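Local structure of mRNA nuclease HepT (Shewanella oneidensis MR-1, 6M6U) at residues Ser27-Lys30 against Leu35-Ser38. The protein is the toxin of a type VII toxin-antitoxin system, an RNase that cleaves mRNA, halts growth and is neutralised mostly by tri-AMPylation by its antitoxin MntA. Sequence-based numbering, arbitrary orientation.
Sequences SQFK and LQDS
Q36, in the first turn of helix 33-60, reaches back to the loop that follows helix 3-23 and grips F29 in two ways. Its methylene CG sits over one face of the F29 ring, displaced toward the rim, in a CH-pi contact with CG 3.9 Å from the ring centroid. Beyond CG the chain runs on extended, which carries the amide to the F29 main chain. There Q36 NE2 donates to F29 O over 2.7 Å; the N-H points at the oxygen at 161°, and the bond lies in the carbonyl plane. Ring and amide planes are 54° apart, so the amide does not stack on the phenyl group.

The F29 ring is swung toward the helix by CG standing anti to the backbone N (chi1 176°), which brings CE1 to 3.6 Å from Q36 CA. Elsewhere the ring meets Y23 and the side chains of L109, V112 and V113 from helix 109-118. Nearer the surface, L35 CD1 rests 3.5 Å from Q28 O and 3.8 Å from Q28 CB.

The other end of the Q36 amide is engaged as well: OE1 hydrogen-bonds the hydroxyl of Y104, the tyrosine that MntA tri-AMPylates and that is unmodified here. One glutamine thus ties the interhelical loop to the RX(4)HXY motif, and with both OE1 and NE2 bonded, the rotation of the amide is probably fixed.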
ATOM      1  N   SER B  27      36.667   0.687 -57.974  1.00 78.54           N
ATOM      2  CA  SER B  27      37.492  -0.490 -58.244  1.00 82.35           C
ATOM      3  C   SER B  27      37.841  -1.258 -56.976  1.00 87.76           C
ATOM      4  O   SER B  27      38.076  -2.471 -57.035  1.00 91.55           O
ATOM      5  CB  SER B  27      38.772  -0.078 -58.971  1.00 79.64           C
ATOM      6  OG  SER B  27      39.402   1.007 -58.309  1.00 77.04           O
ATOM      7  N   GLN B  28      37.885  -0.585 -55.828  1.00 88.48           N
ATOM      8  CA  GLN B  28      38.316  -1.213 -54.586  1.00 89.45           C
ATOM      9  C   GLN B  28      37.181  -1.477 -53.606  1.00 87.39           C
ATOM     10  O   GLN B  28      37.438  -2.015 -52.523  1.00 85.55           O
ATOM     11  CB  GLN B  28      39.384  -0.348 -53.903  1.00 91.28           C
ATOM     12  CG  GLN B  28      40.719  -0.312 -54.632  1.00 94.93           C
ATOM     13  CD  GLN B  28      41.329  -1.692 -54.807  1.00 97.43           C
ATOM     14  OE1 GLN B  28      41.517  -2.163 -55.930  1.00 99.25           O
ATOM     15  NE2 GLN B  28      41.646  -2.346 -53.694  1.00 95.62           N
ATOM     16  N   PHE B  29      35.938  -1.135 -53.951  1.00 85.30           N
ATOM     17  CA  PHE B  29      34.876  -1.146 -52.948  1.00 78.61           C
ATOM     18  C   PHE B  29      34.512  -2.563 -52.521  1.00 74.18           C
ATOM     19  O   PHE B  29      34.451  -2.862 -51.323  1.00 72.10           O
ATOM     20  CB  PHE B  29      33.635  -0.426 -53.464  1.00 74.40           C
ATOM     21  CG  PHE B  29      32.481  -0.488 -52.510  1.00 70.83           C
ATOM     22  CD1 PHE B  29      32.436   0.348 -51.407  1.00 69.18           C
ATOM     23  CD2 PHE B  29      31.461  -1.408 -52.691  1.00 69.89           C
ATOM     24  CE1 PHE B  29      31.382   0.282 -50.512  1.00 68.56           C
ATOM     25  CE2 PHE B  29      30.401  -1.478 -51.801  1.00 66.10           C
ATOM     26  CZ  PHE B  29      30.361  -0.633 -50.711  1.00 63.77           C
ATOM     27  N   LYS B  30      34.236  -3.443 -53.484  1.00 74.81           N
ATOM     28  CA  LYS B  30      33.805  -4.793 -53.142  1.00 74.88           C
ATOM     29  C   LYS B  30      34.899  -5.608 -52.468  1.00 73.05           C
ATOM     30  O   LYS B  30      34.608  -6.691 -51.949  1.00 73.56           O
ATOM     31  CB  LYS B  30      33.312  -5.518 -54.394  1.00 78.26           C
ATOM     32  CG  LYS B  30      31.971  -5.024 -54.906  1.00 80.11           C
ATOM     33  CD  LYS B  30      31.685  -5.542 -56.306  1.00 85.46           C
ATOM     34  CE  LYS B  30      31.741  -7.061 -56.360  1.00 85.92           C
ATOM     35  NZ  LYS B  30      30.709  -7.688 -55.491  1.00 82.17           N
ATOM     36  N   LEU B  35      36.339   0.431 -46.663  1.00 67.53           N
ATOM     37  CA  LEU B  35      35.550   1.323 -47.509  1.00 64.23           C
ATOM     38  C   LEU B  35      34.072   0.975 -47.460  1.00 57.93           C
ATOM     39  O   LEU B  35      33.228   1.868 -47.582  1.00 58.85           O
ATOM     40  CB  LEU B  35      36.026   1.281 -48.961  1.00 63.73           C
ATOM     41  CG  LEU B  35      37.525   1.249 -49.263  1.00 69.52           C
ATOM     42  CD1 LEU B  35      37.736   1.022 -50.759  1.00 72.54           C
ATOM     43  CD2 LEU B  35      38.219   2.526 -48.807  1.00 70.77           C
ATOM     44  N   GLN B  36      33.740  -0.307 -47.307  1.00 55.70           N
ATOM     45  CA  GLN B  36      32.345  -0.697 -47.134  1.00 57.36           C
ATOM     46  C   GLN B  36      31.799  -0.166 -45.815  1.00 58.41           C
ATOM     47  O   GLN B  36      30.714   0.426 -45.774  1.00 58.30           O
ATOM     48  CB  GLN B  36      32.213  -2.219 -47.216  1.00 54.79           C
ATOM     49  CG  GLN B  36      32.604  -2.779 -48.580  1.00 55.57           C
ATOM     50  CD  GLN B  36      32.953  -4.251 -48.538  1.00 56.83           C
ATOM     51  OE1 GLN B  36      32.417  -5.007 -47.732  1.00 58.86           O
ATOM     52  NE2 GLN B  36      33.861  -4.667 -49.415  1.00 62.35           N
ATOM     53  N   ASP B  37      32.554  -0.354 -44.729  1.00 56.40           N
ATOM     54  CA  ASP B  37      32.175   0.192 -43.430  1.00 54.52           C
ATOM     55  C   ASP B  37      31.873   1.685 -43.517  1.00 55.18           C
ATOM     56  O   ASP B  37      30.866   2.159 -42.979  1.00 52.17           O
ATOM     57  CB  ASP B  37      33.291  -0.063 -42.416  1.00 55.59           C
ATOM     58  CG  ASP B  37      33.457  -1.536 -42.077  1.00 61.61           C
ATOM     59  OD1 ASP B  37      32.552  -2.337 -42.399  1.00 66.33           O
ATOM     60  OD2 ASP B  37      34.493  -1.889 -41.470  1.00 62.41           O
ATOM     61  N   SER B  38      32.731   2.439 -44.208  1.00 55.71           N
ATOM     62  CA  SER B  38      32.566   3.889 -44.254  1.00 55.08           C
ATOM     63  C   SER B  38      31.378   4.292 -45.119  1.00 55.55           C
ATOM     64  O   SER B  38      30.661   5.244 -44.791  1.00 53.85           O
ATOM     65  CB  SER B  38      33.847   4.548 -44.762  1.00 54.41           C
ATOM     66  OG  SER B  38      33.688   5.954 -44.826  1.00 55.99           O
TER